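Local coordinates for protein vacuolar aminopeptidase 1 (Saccharomyces cerevisiae, PDB 5JGF) that removes amino acids, preferably neutral or hydrophobic ones, from the N-terminus of peptides and proteins as a dodecameric, two-zinc vacuolar aminopeptidase, at residues 21-26 against 152-157; 16-21 against 29-34. All coordinates share one frame; numbering follows the deposited sequence.

Overall arrangement
Both contacts involve two consecutive N-terminal helices, 7-21 and 25-38, joined by a short turn, but they hold them in different ways. Contact 2 joins the two helices to each other through three phenylalanine rings, a buried and wholly apolar meeting. Contact 1 joins the turn between them to residues 152-157, on strand 149-154, an outermost strand, within this chain, of the antiparallel sheet; it is only partly buried and mixes a carboxylate, a proline ring, aliphatic carbon and a bridging water. The two centres are about 9 Å apart, and Lys21 belongs to a segment of each. Asn22 ND2 also packs 3.5 Å from Phe31 CD1, so the turn touches the cluster.

Contact 1: residues 21-26 against 152-157; sequences KNPTTY and LVDSTP
Asp154 lays its carboxylate against the ring of Pro23, the two side chains running obliquely past one another. OD1 comes nearest, 3.6 Å from Pro23 CD, while the carboxylate carbon CG sits 3.8 Å from Pro23 CG. With CG anti to the backbone N (chi1 177°), the carboxylate of Asp154 reaches across to the turn that links helix 7-21 to helix 25-38. Its two oxygens have separate tasks. OD2 bends back to its own segment, accepting from Thr156 OG1 at 2.7 Å, on the syn side and close to the carboxylate plane, and from Thr156 N at 3.0 Å, which arrives from well above that plane. The backbone bond makes an Asx turn over residues 154-156, just before the cis peptide that precedes Pro157. OD1 looks across the contact instead: a water lies 2.8 Å from Asp154 OD1 and also within hydrogen-bonding reach of Lys21 O, at the helix end, bridging the two.

Farther along, Leu152 covers the first turn of helix 25-38, for which Thr24 is the N-cap. Leu152 CD1 meets Tyr26 CB at 3.9 Å, and Leu152 CD2 lies 3.8 Å from Tyr26 O; leucine's branched end suits this double reach. The aromatic ring leads away, and its hydroxyl bonds to Asp237 of strand 233-242 in the same sheet; Tyr26 also packs on Val383 of a second subunit.

Proline's rigid ring suits the turn, offering CD and CG to the carboxylate in van der Waals contact while packing on Phe241; aspartate suits this position because one carboxylate can serve both segments. No direct hydrogen bond joins them. Two donors hold OD2 and probably limit rotation of the carboxylate, leaving OD1 to link sheet and turn through water.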
ATOM      1  N   LYS D  21      32.914  41.457  -1.173  1.00 14.98           N
ATOM      2  CA  LYS D  21      32.787  42.708  -0.432  1.00 16.68           C
ATOM      3  C   LYS D  21      31.383  43.293  -0.354  1.00 15.25           C
ATOM      4  O   LYS D  21      31.152  44.236   0.395  1.00 14.29           O
ATOM      5  CB  LYS D  21      33.743  43.752  -1.018  1.00 19.08           C
ATOM      6  CG  LYS D  21      35.210  43.405  -0.828  1.00 24.74           C
ATOM      7  CD  LYS D  21      36.117  44.391  -1.551  1.00 32.25           C
ATOM      8  CE  LYS D  21      37.586  44.068  -1.315  1.00 36.78           C
ATOM      9  NZ  LYS D  21      38.481  44.979  -2.084  1.00 40.90           N
ATOM     10  N   ASN D  22      30.445  42.731  -1.111  1.00 14.22           N
ATOM     11  CA  ASN D  22      29.070  43.232  -1.123  1.00 13.61           C
ATOM     12  C   ASN D  22      28.098  42.053  -1.044  1.00 12.52           C
ATOM     13  O   ASN D  22      27.411  41.728  -2.008  1.00 12.07           O
ATOM     14  CB  ASN D  22      28.852  44.030  -2.407  1.00 13.48           C
ATOM     15  CG  ASN D  22      29.859  45.152  -2.559  1.00 16.11           C
ATOM     16  OD1 ASN D  22      29.718  46.209  -1.949  1.00 16.26           O
ATOM     17  ND2 ASN D  22      30.905  44.911  -3.348  1.00 17.14           N
ATOM     18  N   PRO D  23      28.017  41.420   0.132  1.00 14.33           N
ATOM     19  CA  PRO D  23      27.161  40.259   0.404  1.00 14.21           C
ATOM     20  C   PRO D  23      25.649  40.403   0.294  1.00 13.96           C
ATOM     21  O   PRO D  23      24.972  39.453  -0.099  1.00 14.12           O
ATOM     22  CB  PRO D  23      27.599  39.842   1.804  1.00 13.10           C
ATOM     23  CG  PRO D  23      27.913  41.163   2.443  1.00 13.90           C
ATOM     24  CD  PRO D  23      28.707  41.855   1.360  1.00 13.01           C
ATOM     25  N   THR D  24      25.110  41.567   0.649  1.00 14.39           N
ATOM     26  CA  THR D  24      23.664  41.761   0.583  1.00 13.05           C
ATOM     27  C   THR D  24      23.251  42.655  -0.582  1.00 15.15           C
ATOM     28  O   THR D  24      24.078  43.351  -1.173  1.00 14.58           O
ATOM     29  CB  THR D  24      23.120  42.389   1.879  1.00 14.80           C
ATOM     30  OG1 THR D  24      23.463  43.781   1.919  1.00 13.74           O
ATOM     31  CG2 THR D  24      23.717  41.690   3.099  1.00 13.02           C
ATOM     32  N   THR D  25      21.965  42.630  -0.910  1.00 14.04           N
ATOM     33  CA  THR D  25      21.451  43.447  -2.002  1.00 14.33           C
ATOM     34  C   THR D  25      21.786  44.920  -1.745  1.00 14.19           C
ATOM     35  O   THR D  25      22.152  45.655  -2.667  1.00 13.99           O
ATOM     36  CB  THR D  25      19.930  43.271  -2.143  1.00 15.52           C
ATOM     37  OG1 THR D  25      19.628  41.874  -2.277  1.00 14.83           O
ATOM     38  CG2 THR D  25      19.417  44.004  -3.380  1.00 12.41           C
ATOM     39  N   TYR D  26      21.674  45.344  -0.490  1.00 13.64           N
ATOM     40  CA  TYR D  26      21.993  46.726  -0.128  1.00 14.98           C
ATOM     41  C   TYR D  26      23.425  47.089  -0.506  1.00 15.86           C
ATOM     42  O   TYR D  26      23.668  48.165  -1.057  1.00 15.01           O
ATOM     43  CB  TYR D  26      21.809  46.948   1.374  1.00 12.92           C
ATOM     44  CG  TYR D  26      20.375  46.863   1.837  1.00 13.68           C
ATOM     45  CD1 TYR D  26      19.442  47.831   1.464  1.00 13.88           C
ATOM     46  CD2 TYR D  26      19.950  45.815   2.651  1.00 14.40           C
ATOM     47  CE1 TYR D  26      18.118  47.759   1.896  1.00 13.88           C
ATOM     48  CE2 TYR D  26      18.629  45.731   3.086  1.00 15.50           C
ATOM     49  CZ  TYR D  26      17.721  46.704   2.706  1.00 15.28           C
ATOM     50  OH  TYR D  26      16.413  46.618   3.129  1.00 15.87           O
ATOM     51  N   LEU D 152      25.090  50.496   6.619  1.00 19.63           N
ATOM     52  CA  LEU D 152      25.265  49.124   6.165  1.00 19.64           C
ATOM     53  C   LEU D 152      26.366  48.487   6.995  1.00 20.13           C
ATOM     54  O   LEU D 152      27.393  49.118   7.265  1.00 17.81           O
ATOM     55  CB  LEU D 152      25.647  49.103   4.685  1.00 21.47           C
ATOM     56  CG  LEU D 152      24.549  48.771   3.668  1.00 23.61           C
ATOM     57  CD1 LEU D 152      23.219  49.414   4.046  1.00 22.62           C
ATOM     58  CD2 LEU D 152      25.014  49.225   2.301  1.00 23.36           C
ATOM     59  N   VAL D 153      26.147  47.245   7.413  1.00 15.81           N
ATOM     60  CA  VAL D 153      27.134  46.522   8.206  1.00 15.27           C
ATOM     61  C   VAL D 153      27.451  45.181   7.552  1.00 14.62           C
ATOM     62  O   VAL D 153      26.672  44.676   6.745  1.00 13.89           O
ATOM     63  CB  VAL D 153      26.639  46.306   9.652  1.00 17.46           C
ATOM     64  CG1 VAL D 153      26.511  47.654  10.356  1.00 17.96           C
ATOM     65  CG2 VAL D 153      25.295  45.585   9.646  1.00 17.56           C
ATOM     66  N   ASP D 154      28.598  44.611   7.905  1.00 14.54           N
ATOM     67  CA  ASP D 154      29.042  43.350   7.325  1.00 15.91           C
ATOM     68  C   ASP D 154      30.096  42.742   8.246  1.00 15.49           C
ATOM     69  O   ASP D 154      31.133  43.356   8.495  1.00 17.71           O
ATOM     70  CB  ASP D 154      29.634  43.635   5.943  1.00 16.39           C
ATOM     71  CG  ASP D 154      30.189  42.402   5.269  1.00 20.02           C
ATOM     72  OD1 ASP D 154      30.852  42.559   4.219  1.00 20.09           O
ATOM     73  OD2 ASP D 154      29.964  41.283   5.773  1.00 18.19           O
ATOM     74  N   SER D 155      29.837  41.539   8.750  1.00 15.47           N
ATOM     75  CA  SER D 155      30.772  40.884   9.665  1.00 14.65           C
ATOM     76  C   SER D 155      31.984  40.261   8.982  1.00 14.93           C
ATOM     77  O   SER D 155      32.979  39.959   9.640  1.00 14.09           O
ATOM     78  CB  SER D 155      30.052  39.804  10.483  1.00 14.45           C
ATOM     79  OG  SER D 155      29.738  38.677   9.679  1.00 12.66           O
ATOM     80  N   THR D 156      31.897  40.058   7.669  1.00 14.89           N
ATOM     81  CA  THR D 156      32.992  39.453   6.912  1.00 14.34           C
ATOM     82  C   THR D 156      34.334  40.040   7.349  1.00 15.72           C
ATOM     83  O   THR D 156      34.473  41.254   7.469  1.00 15.58           O
ATOM     84  CB  THR D 156      32.809  39.701   5.403  1.00 15.90           C
ATOM     85  OG1 THR D 156      31.507  39.251   5.002  1.00 14.78           O
ATOM     86  CG2 THR D 156      33.868  38.953   4.601  1.00 14.04           C
ATOM     87  N   PRO D 157      35.354  39.188   7.557  1.00 15.92           N
ATOM     88  CA  PRO D 157      35.407  37.730   7.408  1.00 15.06           C
ATOM     89  C   PRO D 157      34.879  36.888   8.571  1.00 14.80           C
ATOM     90  O   PRO D 157      34.926  35.660   8.511  1.00 17.73           O
ATOM     91  CB  PRO D 157      36.886  37.480   7.178  1.00 15.13           C
ATOM     92  CG  PRO D 157      37.497  38.443   8.165  1.00 16.61           C
ATOM     93  CD  PRO D 157      36.687  39.714   7.922  1.00 15.48           C
TER
HETATM   94  O   HOH W   1      31.292  45.198   3.247  1.00 37.50           O

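Contact 2: residues 16-21 against 29-34; sequences IDFIYK and VSFFAE
Two consecutive N-terminal helices of this M18 peptidase, helix 7-21 followed after a short turn by helix 25-38, are joined here by an aromatic cluster of Phe18, Phe31 and Phe32. Phe18 meets both of the others. Its CD1 corner sits over one face of the Phe31 ring, offset toward the rim and 3.5 Å from CD2. The two planes are inclined at 48°, so this is neither a parallel stack nor a T-shaped pair. Farther out on the same ring, Phe18 CZ approaches Phe32 CZ at 3.6 Å, again obliquely, with the ring centroids 5.3 Å apart. Phe31 and Phe32, adjacent on one helix, receive the ring by different torsions: Phe31 has CG anti to the backbone N (chi1 170°), whereas Phe32 has it anti to the carbonyl carbon (chi1 -71°). This difference brings their rings side by side, with Phe32 CE1 in plane at the Phe31 edge and both touching Phe18.

Helix 261-278 packs against Phe18 and Phe32, through its Phe268 ring and Met271 respectively. The Phe18 side chain is about 13 Å from a bound zinc ion. Phenylalanine suits all three places, since a flat ring is long enough to span the gap between helices and has no polar group to satisfy. With no hydrogen bond between the segments, the interhelical contact thus rests on dispersion and burial of apolar surface.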
ATOM      1  N   ILE D  16      34.980  38.490  -8.310  1.00 14.21           N
ATOM      2  CA  ILE D  16      35.095  37.747  -7.055  1.00 13.80           C
ATOM      3  C   ILE D  16      35.144  38.712  -5.870  1.00 15.79           C
ATOM      4  O   ILE D  16      34.467  38.505  -4.858  1.00 12.74           O
ATOM      5  CB  ILE D  16      36.351  36.840  -7.062  1.00 14.87           C
ATOM      6  CG1 ILE D  16      36.109  35.640  -7.987  1.00 14.77           C
ATOM      7  CG2 ILE D  16      36.694  36.389  -5.641  1.00 14.26           C
ATOM      8  CD1 ILE D  16      37.324  34.755  -8.190  1.00 14.56           C
ATOM      9  N   ASP D  17      35.935  39.774  -5.999  1.00 16.26           N
ATOM     10  CA  ASP D  17      36.037  40.765  -4.931  1.00 16.71           C
ATOM     11  C   ASP D  17      34.695  41.462  -4.708  1.00 13.74           C
ATOM     12  O   ASP D  17      34.299  41.709  -3.571  1.00 13.51           O
ATOM     13  CB  ASP D  17      37.115  41.804  -5.257  1.00 19.46           C
ATOM     14  CG  ASP D  17      38.507  41.206  -5.302  1.00 25.98           C
ATOM     15  OD1 ASP D  17      38.715  40.140  -4.680  1.00 28.08           O
ATOM     16  OD2 ASP D  17      39.398  41.806  -5.945  1.00 28.85           O
ATOM     17  N   PHE D  18      34.001  41.768  -5.800  1.00 13.80           N
ATOM     18  CA  PHE D  18      32.694  42.419  -5.746  1.00 12.98           C
ATOM     19  C   PHE D  18      31.712  41.566  -4.944  1.00 13.34           C
ATOM     20  O   PHE D  18      31.030  42.059  -4.045  1.00 11.66           O
ATOM     21  CB  PHE D  18      32.181  42.640  -7.178  1.00 13.59           C
ATOM     22  CG  PHE D  18      30.683  42.756  -7.296  1.00 13.28           C
ATOM     23  CD1 PHE D  18      30.006  43.860  -6.788  1.00 13.44           C
ATOM     24  CD2 PHE D  18      29.953  41.770  -7.956  1.00 13.23           C
ATOM     25  CE1 PHE D  18      28.619  43.982  -6.939  1.00 14.62           C
ATOM     26  CE2 PHE D  18      28.573  41.879  -8.113  1.00 13.19           C
ATOM     27  CZ  PHE D  18      27.902  42.988  -7.605  1.00 14.48           C
ATOM     28  N   ILE D  19      31.652  40.278  -5.265  1.00 12.84           N
ATOM     29  CA  ILE D  19      30.749  39.367  -4.570  1.00 12.18           C
ATOM     30  C   ILE D  19      31.095  39.271  -3.086  1.00 13.42           C
ATOM     31  O   ILE D  19      30.212  39.308  -2.230  1.00 11.62           O
ATOM     32  CB  ILE D  19      30.808  37.953  -5.201  1.00 12.73           C
ATOM     33  CG1 ILE D  19      30.163  37.977  -6.591  1.00 12.46           C
ATOM     34  CG2 ILE D  19      30.137  36.932  -4.280  1.00 12.85           C
ATOM     35  CD1 ILE D  19      28.661  38.245  -6.583  1.00 13.13           C
ATOM     36  N   TYR D  20      32.387  39.158  -2.796  1.00 12.37           N
ATOM     37  CA  TYR D  20      32.882  39.033  -1.429  1.00 13.58           C
ATOM     38  C   TYR D  20      32.689  40.291  -0.579  1.00 14.88           C
ATOM     39  O   TYR D  20      32.334  40.209   0.597  1.00 14.28           O
ATOM     40  CB  TYR D  20      34.369  38.661  -1.464  1.00 15.43           C
ATOM     41  CG  TYR D  20      34.994  38.393  -0.112  1.00 17.04           C
ATOM     42  CD1 TYR D  20      34.565  37.324   0.679  1.00 15.92           C
ATOM     43  CD2 TYR D  20      36.040  39.184   0.361  1.00 17.91           C
ATOM     44  CE1 TYR D  20      35.164  37.048   1.905  1.00 16.04           C
ATOM     45  CE2 TYR D  20      36.646  38.919   1.589  1.00 17.52           C
ATOM     46  CZ  TYR D  20      36.206  37.851   2.353  1.00 17.46           C
ATOM     47  OH  TYR D  20      36.813  37.577   3.557  1.00 14.94           O
ATOM     48  N   LYS D  21      32.914  41.457  -1.173  1.00 14.98           N
ATOM     49  CA  LYS D  21      32.787  42.708  -0.432  1.00 16.68           C
ATOM     50  C   LYS D  21      31.383  43.293  -0.354  1.00 15.25           C
ATOM     51  O   LYS D  21      31.152  44.236   0.395  1.00 14.29           O
ATOM     52  CB  LYS D  21      33.743  43.752  -1.018  1.00 19.08           C
ATOM     53  CG  LYS D  21      35.210  43.405  -0.828  1.00 24.74           C
ATOM     54  CD  LYS D  21      36.117  44.391  -1.551  1.00 32.25           C
ATOM     55  CE  LYS D  21      37.586  44.068  -1.315  1.00 36.78           C
ATOM     56  NZ  LYS D  21      38.481  44.979  -2.084  1.00 40.90           N
ATOM     57  N   VAL D  29      23.864  47.333  -4.465  1.00 13.11           N
ATOM     58  CA  VAL D  29      23.346  48.579  -5.011  1.00 14.55           C
ATOM     59  C   VAL D  29      24.279  49.733  -4.648  1.00 16.23           C
ATOM     60  O   VAL D  29      24.576  50.579  -5.491  1.00 16.48           O
ATOM     61  CB  VAL D  29      21.924  48.861  -4.482  1.00 14.95           C
ATOM     62  CG1 VAL D  29      21.499  50.277  -4.850  1.00 15.05           C
ATOM     63  CG2 VAL D  29      20.943  47.850  -5.069  1.00 14.62           C
ATOM     64  N   SER D  30      24.754  49.750  -3.404  1.00 15.64           N
ATOM     65  CA  SER D  30      25.656  50.792  -2.924  1.00 18.62           C
ATOM     66  C   SER D  30      26.931  50.754  -3.732  1.00 18.46           C
ATOM     67  O   SER D  30      27.485  51.793  -4.059  1.00 16.75           O
ATOM     68  CB  SER D  30      25.970  50.571  -1.444  1.00 23.08           C
ATOM     69  OG  SER D  30      26.720  51.642  -0.916  1.00 28.84           O
ATOM     70  N   PHE D  31      27.407  49.549  -4.031  1.00 16.40           N
ATOM     71  CA  PHE D  31      28.623  49.364  -4.825  1.00 17.28           C
ATOM     72  C   PHE D  31      28.483  49.989  -6.210  1.00 16.99           C
ATOM     73  O   PHE D  31      29.376  50.699  -6.678  1.00 17.64           O
ATOM     74  CB  PHE D  31      28.915  47.866  -4.995  1.00 15.85           C
ATOM     75  CG  PHE D  31      30.001  47.563  -5.997  1.00 16.63           C
ATOM     76  CD1 PHE D  31      31.342  47.563  -5.621  1.00 17.99           C
ATOM     77  CD2 PHE D  31      29.678  47.281  -7.323  1.00 16.50           C
ATOM     78  CE1 PHE D  31      32.347  47.283  -6.557  1.00 18.55           C
ATOM     79  CE2 PHE D  31      30.675  47.002  -8.263  1.00 18.33           C
ATOM     80  CZ  PHE D  31      32.010  47.002  -7.878  1.00 17.11           C
ATOM     81  N   PHE D  32      27.370  49.701  -6.876  1.00 16.40           N
ATOM     82  CA  PHE D  32      27.136  50.239  -8.211  1.00 17.43           C
ATOM     83  C   PHE D  32      26.905  51.745  -8.201  1.00 18.34           C
ATOM     84  O   PHE D  32      27.291  52.440  -9.147  1.00 18.25           O
ATOM     85  CB  PHE D  32      25.951  49.534  -8.878  1.00 16.48           C
ATOM     86  CG  PHE D  32      26.242  48.113  -9.283  1.00 16.38           C
ATOM     87  CD1 PHE D  32      27.384  47.806 -10.013  1.00 15.22           C
ATOM     88  CD2 PHE D  32      25.372  47.083  -8.935  1.00 16.56           C
ATOM     89  CE1 PHE D  32      27.662  46.489 -10.394  1.00 15.41           C
ATOM     90  CE2 PHE D  32      25.639  45.763  -9.310  1.00 16.73           C
ATOM     91  CZ  PHE D  32      26.787  45.466 -10.039  1.00 16.32           C
ATOM     92  N   ALA D  33      26.270  52.246  -7.147  1.00 17.66           N
ATOM     93  CA  ALA D  33      26.024  53.679  -7.029  1.00 17.97           C
ATOM     94  C   ALA D  33      27.359  54.395  -6.931  1.00 20.55           C
ATOM     95  O   ALA D  33      27.566  55.442  -7.547  1.00 18.85           O
ATOM     96  CB  ALA D  33      25.188  53.970  -5.786  1.00 18.29           C
ATOM     97  N   GLU D  34      28.262  53.821  -6.148  1.00 20.74           N
ATOM     98  CA  GLU D  34      29.586  54.391  -5.955  1.00 23.37           C
ATOM     99  C   GLU D  34      30.375  54.379  -7.256  1.00 23.16           C
ATOM    100  O   GLU D  34      31.081  55.341  -7.575  1.00 21.46           O
ATOM    101  CB  GLU D  34      30.324  53.599  -4.886  1.00 28.03           C
ATOM    102  CG  GLU D  34      31.625  54.221  -4.437  1.00 38.62           C
ATOM    103  CD  GLU D  34      32.205  53.492  -3.230  1.00 44.48           C
ATOM    104  OE1 GLU D  34      33.432  53.510  -3.016  1.00 48.25           O
ATOM    105  OE2 GLU D  34      31.428  52.879  -2.479  1.00 48.29           O
TER